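Local coordinates for protein alpha-fucosidase (Bifidobacterium bifidum, PDB 2EAC) that probably hydrolyses terminal alpha-L-fucose linkages of glycans, this chain holding the family 95 glycoside hydrolase catalytic part of a longer membrane protein, at residues Thr413-Asp418 against Asp759-Phe764; Asn422-Met427 against Gln765-Phe770; Pro566-Leu571 against Lys651-Glu656. All coordinates share one frame; numbering follows the deposited sequence.

Contact 1: Thr413-Asp418 against Asp759-Phe764. With DFU ((2S,3R,4S,5R)-2-methylpiperidine-3,4,5-triol), chain E.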
# COMPACT_ATOMS: atom_id res chain seq x y z
N THR A 413 1.03 -14.40 13.44
CA THR A 413 1.10 -13.65 12.16
C THR A 413 2.06 -12.48 12.32
O THR A 413 1.94 -11.72 13.28
CB THR A 413 -0.31 -13.14 11.76
OG1 THR A 413 -1.18 -14.27 11.62
CG2 THR A 413 -0.32 -12.35 10.47
N PRO A 414 3.04 -12.33 11.38
CA PRO A 414 4.08 -11.29 11.59
C PRO A 414 3.46 -9.90 11.56
O PRO A 414 2.74 -9.56 10.61
CB PRO A 414 5.06 -11.49 10.41
CG PRO A 414 4.29 -12.29 9.38
CD PRO A 414 3.26 -13.11 10.14
N TRP A 415 3.73 -9.11 12.61
CA TRP A 415 3.18 -7.75 12.77
C TRP A 415 1.65 -7.70 12.57
O TRP A 415 1.08 -6.66 12.19
CB TRP A 415 3.86 -6.75 11.82
CG TRP A 415 5.40 -6.74 11.87
CD1 TRP A 415 6.19 -6.17 12.82
CD2 TRP A 415 6.28 -7.29 10.89
NE1 TRP A 415 7.52 -6.34 12.50
CE2 TRP A 415 7.60 -7.03 11.31
CE3 TRP A 415 6.09 -7.98 9.68
CZ2 TRP A 415 8.72 -7.45 10.59
CZ3 TRP A 415 7.19 -8.39 8.97
CH2 TRP A 415 8.48 -8.14 9.42
N GLY A 416 0.99 -8.83 12.85
CA GLY A 416 -0.46 -8.91 12.84
C GLY A 416 -1.08 -8.81 11.46
O GLY A 416 -2.28 -8.77 11.36
N SER A 417 -0.25 -8.81 10.41
CA SER A 417 -0.66 -8.49 9.01
C SER A 417 -1.60 -7.27 9.02
O SER A 417 -2.63 -7.23 8.34
CB SER A 417 -1.28 -9.70 8.33
OG SER A 417 -1.60 -9.40 6.99
N ASP A 418 -1.19 -6.26 9.79
CA ASP A 418 -2.02 -5.12 10.19
C ASP A 418 -1.92 -3.93 9.21
O ASP A 418 -1.47 -4.10 8.06
CB ASP A 418 -1.70 -4.73 11.66
CG ASP A 418 -0.33 -4.06 11.85
OD1 ASP A 418 0.42 -3.89 10.87
OD2 ASP A 418 0.00 -3.66 13.01
N ASP A 759 6.71 -10.11 -2.76
CA ASP A 759 7.79 -9.38 -2.11
C ASP A 759 8.04 -9.94 -0.70
O ASP A 759 7.11 -10.35 -0.03
CB ASP A 759 7.43 -7.88 -2.01
CG ASP A 759 8.41 -7.12 -1.19
OD1 ASP A 759 9.48 -6.79 -1.75
OD2 ASP A 759 8.14 -6.86 0.02
N TYR A 760 9.30 -9.94 -0.25
CA TYR A 760 9.58 -10.37 1.09
C TYR A 760 10.50 -9.49 1.91
O TYR A 760 11.39 -8.77 1.40
CB TYR A 760 10.02 -11.84 1.13
CG TYR A 760 11.43 -12.19 0.63
CD1 TYR A 760 12.55 -12.07 1.44
CD2 TYR A 760 11.60 -12.78 -0.64
CE1 TYR A 760 13.82 -12.47 1.00
CE2 TYR A 760 12.86 -13.20 -1.09
CZ TYR A 760 13.97 -13.02 -0.27
OH TYR A 760 15.20 -13.43 -0.72
N HIS A 761 10.28 -9.53 3.20
CA HIS A 761 11.02 -8.73 4.14
C HIS A 761 12.37 -9.39 4.59
O HIS A 761 13.36 -8.67 4.64
CB HIS A 761 10.06 -8.36 5.28
CG HIS A 761 10.66 -7.54 6.37
ND1 HIS A 761 11.57 -8.05 7.27
CD2 HIS A 761 10.42 -6.26 6.76
CE1 HIS A 761 11.89 -7.11 8.15
NE2 HIS A 761 11.20 -6.02 7.86
N ALA A 762 12.47 -10.69 4.90
CA ALA A 762 11.42 -11.70 5.02
C ALA A 762 10.65 -11.56 6.35
O ALA A 762 11.14 -10.93 7.30
CB ALA A 762 12.06 -13.14 4.92
N PRO A 763 9.44 -12.14 6.43
CA PRO A 763 8.69 -12.95 5.46
C PRO A 763 7.96 -12.11 4.38
O PRO A 763 8.25 -10.93 4.21
CB PRO A 763 7.67 -13.66 6.36
CG PRO A 763 7.37 -12.65 7.45
CD PRO A 763 8.72 -11.99 7.71
N PHE A 764 7.04 -12.75 3.64
CA PHE A 764 6.16 -12.09 2.68
C PHE A 764 5.57 -10.84 3.29
O PHE A 764 4.93 -10.92 4.34
CB PHE A 764 5.02 -13.04 2.26
CG PHE A 764 3.81 -12.33 1.64
CD1 PHE A 764 3.95 -11.36 0.64
CD2 PHE A 764 2.50 -12.70 2.03
CE1 PHE A 764 2.81 -10.73 0.05
CE2 PHE A 764 1.34 -12.06 1.45
CZ PHE A 764 1.51 -11.09 0.44
C1 DFU E . 8.20 -1.72 10.86
C2 DFU E . 9.42 -1.91 9.95
C3 DFU E . 9.61 -3.39 9.60
C4 DFU E . 8.34 -3.97 8.97
C5 DFU E . 7.13 -3.77 9.90
C6 DFU E . 5.84 -4.29 9.27
O4 DFU E . 8.07 -3.30 7.72
O3 DFU E . 10.72 -3.52 8.70
O2 DFU E . 10.59 -1.32 10.56
N5 DFU E . 7.04 -2.37 10.24
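The indole of Trp415 presents its six-membered edge to the imidazole face of His761. Trp415 CH2 sits over the centre of the His761 ring, 3.8 Å from His761 ND1. The ring centroids are 4.8 Å apart and the planes meet at 56°, an edge-to-face pair tilted well away from perpendicular. One face of Trp415 carries the ligand, the iminosugar DFU. The methyl carbon DFU C6 lies over the indole, 3.4 Å from Trp415 CD2, and DFU C5 lies close beside it. The edge of the His761 ring faces the same ligand. His761 NE2 shares a hydrogen bond of 2.7 Å with DFU O3, which lies in the ring plane.

His761 has CG anti to the backbone N (chi1 179°), and this swings the imidazole toward Trp415. The other ring nitrogen is tied down within the loop. His761 ND1 donates to Ala762 O at 2.9 Å, a bent bond with the donor above the carbonyl plane. Both loops belong to the family 95 catalytic domain and line its sugar-binding pocket, where Trp723, Arg678 and His679 also bond to the ligand.

Beside the ring pair the prolines meet. Pro414 CG touches Pro763 CG at 3.7 Å, the two rings sliding past each other in opposite directions. Trp415 CZ3 also leans obliquely on Pro763 CD, at 4.1 Å. Cis peptide bonds precede both Ala762 and Pro763. Pro763 also touches Tyr39 and, on helix 42-50, Gln48, both from the N-terminal part of the chain.

Contact 2: Asn422-Met427 against Gln765-Phe770. With DFU ((2S,3R,4S,5R)-2-methylpiperidine-3,4,5-triol), chain E.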
# COMPACT_ATOMS: atom_id res chain seq x y z
N ASN A 422 3.83 3.65 9.47
CA ASN A 422 5.10 4.38 9.48
C ASN A 422 5.95 4.11 8.25
O ASN A 422 7.18 4.30 8.30
CB ASN A 422 5.91 4.21 10.80
CG ASN A 422 6.53 2.83 10.96
OD1 ASN A 422 6.09 1.87 10.31
ND2 ASN A 422 7.54 2.72 11.83
N VAL A 423 5.30 3.60 7.19
CA VAL A 423 5.83 3.48 5.80
C VAL A 423 5.01 2.46 4.99
O VAL A 423 4.86 2.61 3.78
CB VAL A 423 7.36 3.11 5.66
CG1 VAL A 423 7.68 1.73 6.29
CG2 VAL A 423 7.83 3.16 4.15
N ASN A 424 4.51 1.41 5.65
CA ASN A 424 4.06 0.27 4.87
C ASN A 424 2.72 0.49 4.18
O ASN A 424 2.57 0.13 2.99
CB ASN A 424 4.04 -1.02 5.70
CG ASN A 424 5.30 -1.20 6.52
OD1 ASN A 424 5.42 -0.62 7.59
ND2 ASN A 424 6.24 -1.96 6.00
N LEU A 425 1.75 1.00 4.93
CA LEU A 425 0.41 1.29 4.39
C LEU A 425 0.52 2.38 3.34
O LEU A 425 -0.19 2.36 2.35
CB LEU A 425 -0.58 1.74 5.48
CG LEU A 425 -2.07 1.91 5.07
CD1 LEU A 425 -2.67 0.59 4.43
CD2 LEU A 425 -2.90 2.36 6.27
N GLN A 426 1.43 3.33 3.55
CA GLN A 426 1.68 4.38 2.56
C GLN A 426 2.18 3.76 1.27
O GLN A 426 1.69 4.11 0.18
CB GLN A 426 2.71 5.36 3.09
CG GLN A 426 2.15 6.26 4.23
CD GLN A 426 2.27 5.69 5.64
OE1 GLN A 426 2.75 4.56 5.86
NE2 GLN A 426 1.79 6.47 6.63
N MET A 427 3.15 2.84 1.40
CA MET A 427 3.74 2.18 0.22
C MET A 427 2.70 1.39 -0.55
O MET A 427 2.73 1.38 -1.79
CB MET A 427 4.91 1.27 0.61
CG MET A 427 5.59 0.63 -0.59
SD MET A 427 7.13 -0.27 -0.21
CE MET A 427 7.96 0.93 0.83
N GLN A 765 5.80 -9.71 2.62
CA GLN A 765 5.20 -8.44 2.93
C GLN A 765 4.87 -7.82 1.60
O GLN A 765 5.73 -7.71 0.74
CB GLN A 765 6.21 -7.53 3.66
CG GLN A 765 6.49 -7.98 5.11
CD GLN A 765 5.29 -7.77 6.01
OE1 GLN A 765 4.51 -8.70 6.29
NE2 GLN A 765 5.11 -6.53 6.43
N ILE A 766 3.61 -7.43 1.41
CA ILE A 766 3.17 -6.95 0.09
C ILE A 766 3.65 -5.53 -0.23
O ILE A 766 3.68 -5.11 -1.39
CB ILE A 766 1.64 -7.06 -0.02
CG1 ILE A 766 1.18 -7.25 -1.50
CG2 ILE A 766 0.93 -5.93 0.77
CD1 ILE A 766 -0.31 -7.57 -1.66
N ASP A 767 3.99 -4.75 0.81
CA ASP A 767 4.45 -3.38 0.59
C ASP A 767 5.39 -3.27 -0.62
O ASP A 767 5.18 -2.42 -1.48
CB ASP A 767 5.09 -2.76 1.85
CG ASP A 767 5.99 -3.74 2.62
OD1 ASP A 767 6.65 -4.64 2.01
OD2 ASP A 767 6.03 -3.58 3.87
N GLY A 768 6.44 -4.12 -0.67
CA GLY A 768 7.50 -3.97 -1.68
C GLY A 768 7.04 -4.28 -3.10
O GLY A 768 7.64 -3.79 -4.10
N ASN A 769 5.97 -5.08 -3.20
CA ASN A 769 5.34 -5.28 -4.51
C ASN A 769 4.73 -3.98 -5.02
O ASN A 769 4.84 -3.66 -6.19
CB ASN A 769 4.22 -6.32 -4.44
CG ASN A 769 4.76 -7.74 -4.40
OD1 ASN A 769 4.61 -8.42 -3.37
ND2 ASN A 769 5.42 -8.19 -5.50
N PHE A 770 4.08 -3.23 -4.14
CA PHE A 770 3.42 -1.99 -4.58
C PHE A 770 4.51 -0.88 -4.74
O PHE A 770 4.39 0.01 -5.60
CB PHE A 770 2.40 -1.58 -3.54
CG PHE A 770 1.21 -2.56 -3.40
CD1 PHE A 770 0.50 -2.99 -4.51
CD2 PHE A 770 0.80 -2.98 -2.15
CE1 PHE A 770 -0.62 -3.85 -4.37
CE2 PHE A 770 -0.32 -3.82 -2.00
CZ PHE A 770 -1.03 -4.25 -3.11
C1 DFU E . 8.20 -1.72 10.86
C2 DFU E . 9.42 -1.91 9.95
C3 DFU E . 9.61 -3.39 9.60
C4 DFU E . 8.34 -3.97 8.97
C5 DFU E . 7.13 -3.77 9.90
C6 DFU E . 5.84 -4.29 9.27
O4 DFU E . 8.07 -3.30 7.72
O3 DFU E . 10.72 -3.52 8.70
O2 DFU E . 10.59 -1.32 10.56
N5 DFU E . 7.04 -2.37 10.24
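Asn424 and Asp767 lie side by side and point the same way, with the amide and carboxylate planes 31° apart. Asn424 ND2 donates to Asp767 OD2 at 2.7 Å. The bond is nearly straight, 162° at the hydrogen. It lies in the amide plane of Asn424 and reaches OD2 on its anti side, somewhat out of the carboxylate plane. Asn424 has CG anti to the carbonyl carbon (chi1 -46°), which brings the amide close to Asp767 although the side chain leaves the backbone in another direction. The same ND2 also donates to DFU O4 at 2.8 Å.

Met427 lies next to this pair. Its sulfur SD rests on the backbone of Asp767, 3.2 Å from Asp767 O and 3.8 Å from Asp767 CB. Further along, Phe770 CB packs on Met427 O at 3.5 Å. The contact thus joins the first turns of helices 424-428 and 767-780 in a buried spot near the centre of the chain, within the catalytic domain. Trp723 packs on both Met427 and Asp767.

The other carboxylate oxygen, Asp767 OD1, takes a weak bond from Gly768 N. The two bonds given by Asn424 ND2, one to Asp767 and one to the ligand, should fix the turn of the amide. A carboxylate pulling on that amide is likely to polarise it, with negative character building up on Asn424 OD1.

Contact 3: Pro566-Leu571 against Lys651-Glu656. With DFU ((2S,3R,4S,5R)-2-methylpiperidine-3,4,5-triol), chain E.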
# COMPACT_ATOMS: atom_id res chain seq x y z
N PRO A 566 11.62 6.77 12.79
CA PRO A 566 11.52 5.34 12.51
C PRO A 566 12.75 4.80 11.73
O PRO A 566 13.20 5.47 10.79
CB PRO A 566 10.25 5.23 11.68
CG PRO A 566 9.44 6.44 12.04
CD PRO A 566 10.47 7.52 12.26
N GLU A 567 13.34 3.69 12.15
CA GLU A 567 13.22 3.12 13.49
C GLU A 567 14.65 2.95 14.03
O GLU A 567 15.13 1.85 14.21
CB GLU A 567 12.45 1.79 13.47
CG GLU A 567 10.90 1.95 13.35
CD GLU A 567 10.12 0.64 13.51
OE1 GLU A 567 8.86 0.68 13.34
OE2 GLU A 567 10.75 -0.43 13.79
N GLN A 568 15.32 4.07 14.27
CA GLN A 568 16.70 4.06 14.75
C GLN A 568 17.02 5.35 15.53
O GLN A 568 16.21 6.29 15.57
CB GLN A 568 17.71 3.88 13.60
CG GLN A 568 17.84 5.13 12.71
CD GLN A 568 19.05 5.16 11.75
OE1 GLN A 568 19.15 6.07 10.93
NE2 GLN A 568 19.95 4.20 11.87
N GLY A 569 18.20 5.38 16.13
CA GLY A 569 18.65 6.58 16.79
C GLY A 569 18.03 6.76 18.16
O GLY A 569 17.42 5.84 18.71
N PRO A 570 18.20 7.96 18.73
CA PRO A 570 17.74 8.34 20.08
C PRO A 570 16.23 8.45 20.24
O PRO A 570 15.51 8.90 19.32
CB PRO A 570 18.39 9.71 20.33
CG PRO A 570 19.30 9.94 19.19
CD PRO A 570 18.93 9.04 18.06
N LEU A 571 15.76 8.06 21.42
CA LEU A 571 14.35 8.17 21.76
C LEU A 571 14.10 9.56 22.29
O LEU A 571 14.82 10.03 23.19
CB LEU A 571 13.93 7.17 22.86
CG LEU A 571 13.95 5.65 22.73
CD1 LEU A 571 13.28 5.03 23.98
CD2 LEU A 571 13.24 5.20 21.51
N LYS A 651 20.45 15.97 7.32
CA LYS A 651 20.47 15.53 8.71
C LYS A 651 19.16 14.80 9.00
O LYS A 651 18.10 15.26 8.58
CB LYS A 651 20.59 16.70 9.69
CG LYS A 651 21.82 17.61 9.53
CD LYS A 651 21.85 18.57 10.69
CE LYS A 651 23.01 19.55 10.59
NZ LYS A 651 23.03 20.44 11.77
N GLU A 652 19.24 13.71 9.77
CA GLU A 652 18.08 12.97 10.23
C GLU A 652 17.57 13.52 11.57
O GLU A 652 16.38 13.43 11.87
CB GLU A 652 18.39 11.46 10.34
CG GLU A 652 17.19 10.61 10.76
CD GLU A 652 17.34 9.13 10.45
OE1 GLU A 652 18.40 8.75 9.90
OE2 GLU A 652 16.38 8.35 10.72
N TRP A 653 18.49 14.11 12.35
CA TRP A 653 18.17 14.81 13.61
C TRP A 653 18.79 16.21 13.58
O TRP A 653 19.88 16.38 13.02
CB TRP A 653 18.74 14.03 14.79
CG TRP A 653 18.19 12.63 14.88
CD1 TRP A 653 17.03 12.25 15.50
CD2 TRP A 653 18.75 11.44 14.32
NE1 TRP A 653 16.85 10.89 15.38
CE2 TRP A 653 17.89 10.37 14.65
CE3 TRP A 653 19.92 11.17 13.58
CZ2 TRP A 653 18.13 9.05 14.25
CZ3 TRP A 653 20.16 9.87 13.19
CH2 TRP A 653 19.27 8.82 13.52
N TYR A 654 18.17 17.22 14.20
CA TYR A 654 18.76 18.56 14.10
C TYR A 654 20.06 18.76 14.88
O TYR A 654 20.81 19.69 14.58
CB TYR A 654 17.75 19.70 14.33
CG TYR A 654 16.62 19.59 13.34
CD1 TYR A 654 16.83 19.89 12.00
CD2 TYR A 654 15.35 19.10 13.73
CE1 TYR A 654 15.82 19.74 11.07
CE2 TYR A 654 14.31 18.96 12.78
CZ TYR A 654 14.58 19.25 11.46
OH TYR A 654 13.62 19.13 10.50
N PHE A 655 20.33 17.90 15.86
CA PHE A 655 21.63 17.96 16.56
C PHE A 655 22.73 17.23 15.82
O PHE A 655 23.86 17.14 16.31
CB PHE A 655 21.56 17.49 18.01
CG PHE A 655 20.99 16.12 18.21
CD1 PHE A 655 21.35 15.06 17.40
CD2 PHE A 655 20.16 15.87 19.28
CE1 PHE A 655 20.84 13.77 17.63
CE2 PHE A 655 19.65 14.58 19.52
CZ PHE A 655 19.99 13.54 18.68
N GLU A 656 22.42 16.72 14.63
CA GLU A 656 23.36 15.89 13.86
C GLU A 656 24.57 16.72 13.42
O GLU A 656 24.42 17.90 13.07
CB GLU A 656 22.67 15.25 12.64
CG GLU A 656 23.50 14.15 11.97
CD GLU A 656 22.71 13.32 10.96
OE1 GLU A 656 21.54 13.01 11.23
OE2 GLU A 656 23.27 12.92 9.92
C1 DFU E . 8.20 -1.72 10.86
C2 DFU E . 9.42 -1.91 9.95
C3 DFU E . 9.61 -3.39 9.60
C4 DFU E . 8.34 -3.97 8.97
C5 DFU E . 7.13 -3.77 9.90
C6 DFU E . 5.84 -4.29 9.27
O4 DFU E . 8.07 -3.30 7.72
O3 DFU E . 10.72 -3.52 8.70
O2 DFU E . 10.59 -1.32 10.56
N5 DFU E . 7.04 -2.37 10.24
O HOH W 1 15.18 6.52 9.25
O HOH W 2 15.32 8.58 16.63
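The chain turns a corner at Gly569, whose CA is nearest to Trp653 CA across the contact, 8.8 Å away; Trp653 begins a type I beta turn that ends at Glu656. The contact joins the end of a beta hairpin, strands 558-565 and 570-574, to a long loop of the catalytic domain.

Pro570 CD lies over one face of Trp653, 3.8 Å from Trp653 CE2, an off-centre CH-pi contact. Glu652 CG lies near the rim of the opposite face. Gly569 CA lies 3.6 Å from Trp653 CZ2, and a side chain on this residue would run into the indole. Pro570 CG meets the edge of Phe655, 3.7 Å from Phe655 CZ.

Ser565 and a salt bridge to Arg710 hold the carboxylate of Glu652. A water links its OE2 to the carbonyl oxygen of Pro566.

Glu567 follows a cis peptide bond and turns to the ligand pocket. Its extended chain brings Glu567 OE2 to 3.4 Å from DFU O2, which donates a weak hydrogen bond to it. OE2 also pairs with Arg678, and OE1 takes a bond from Asn422. With an alanine here the carboxylate is gone, which would probably leave Arg678 without this mate and the Asn422 amide freer to turn.

A second water accepts from Trp653 NE1 at 3.0 Å and donates to Gln568 O and Pro570 O, each at 2.7 Å.

In the fold
All three contacts lie within the family 95 catalytic domain, and each has a residue that touches the bound iminosugar. Contacts 1 and 2 are neighbours, their centres 10 Å apart. Their segments alternate along the chain: 413-418, 422-427, 759-764 and 765-770. Both bring early and late parts of the domain together, and Asn769 and Gln765 of contact 2 bond to Asp759 of contact 1. Contact 3 is formed wholly by chain between these ends. Its centre lies 22 Å from contact 2 and 26 Å from contact 1, yet Glu567 reaches Asn422. The pocket is therefore built from parts distant in sequence.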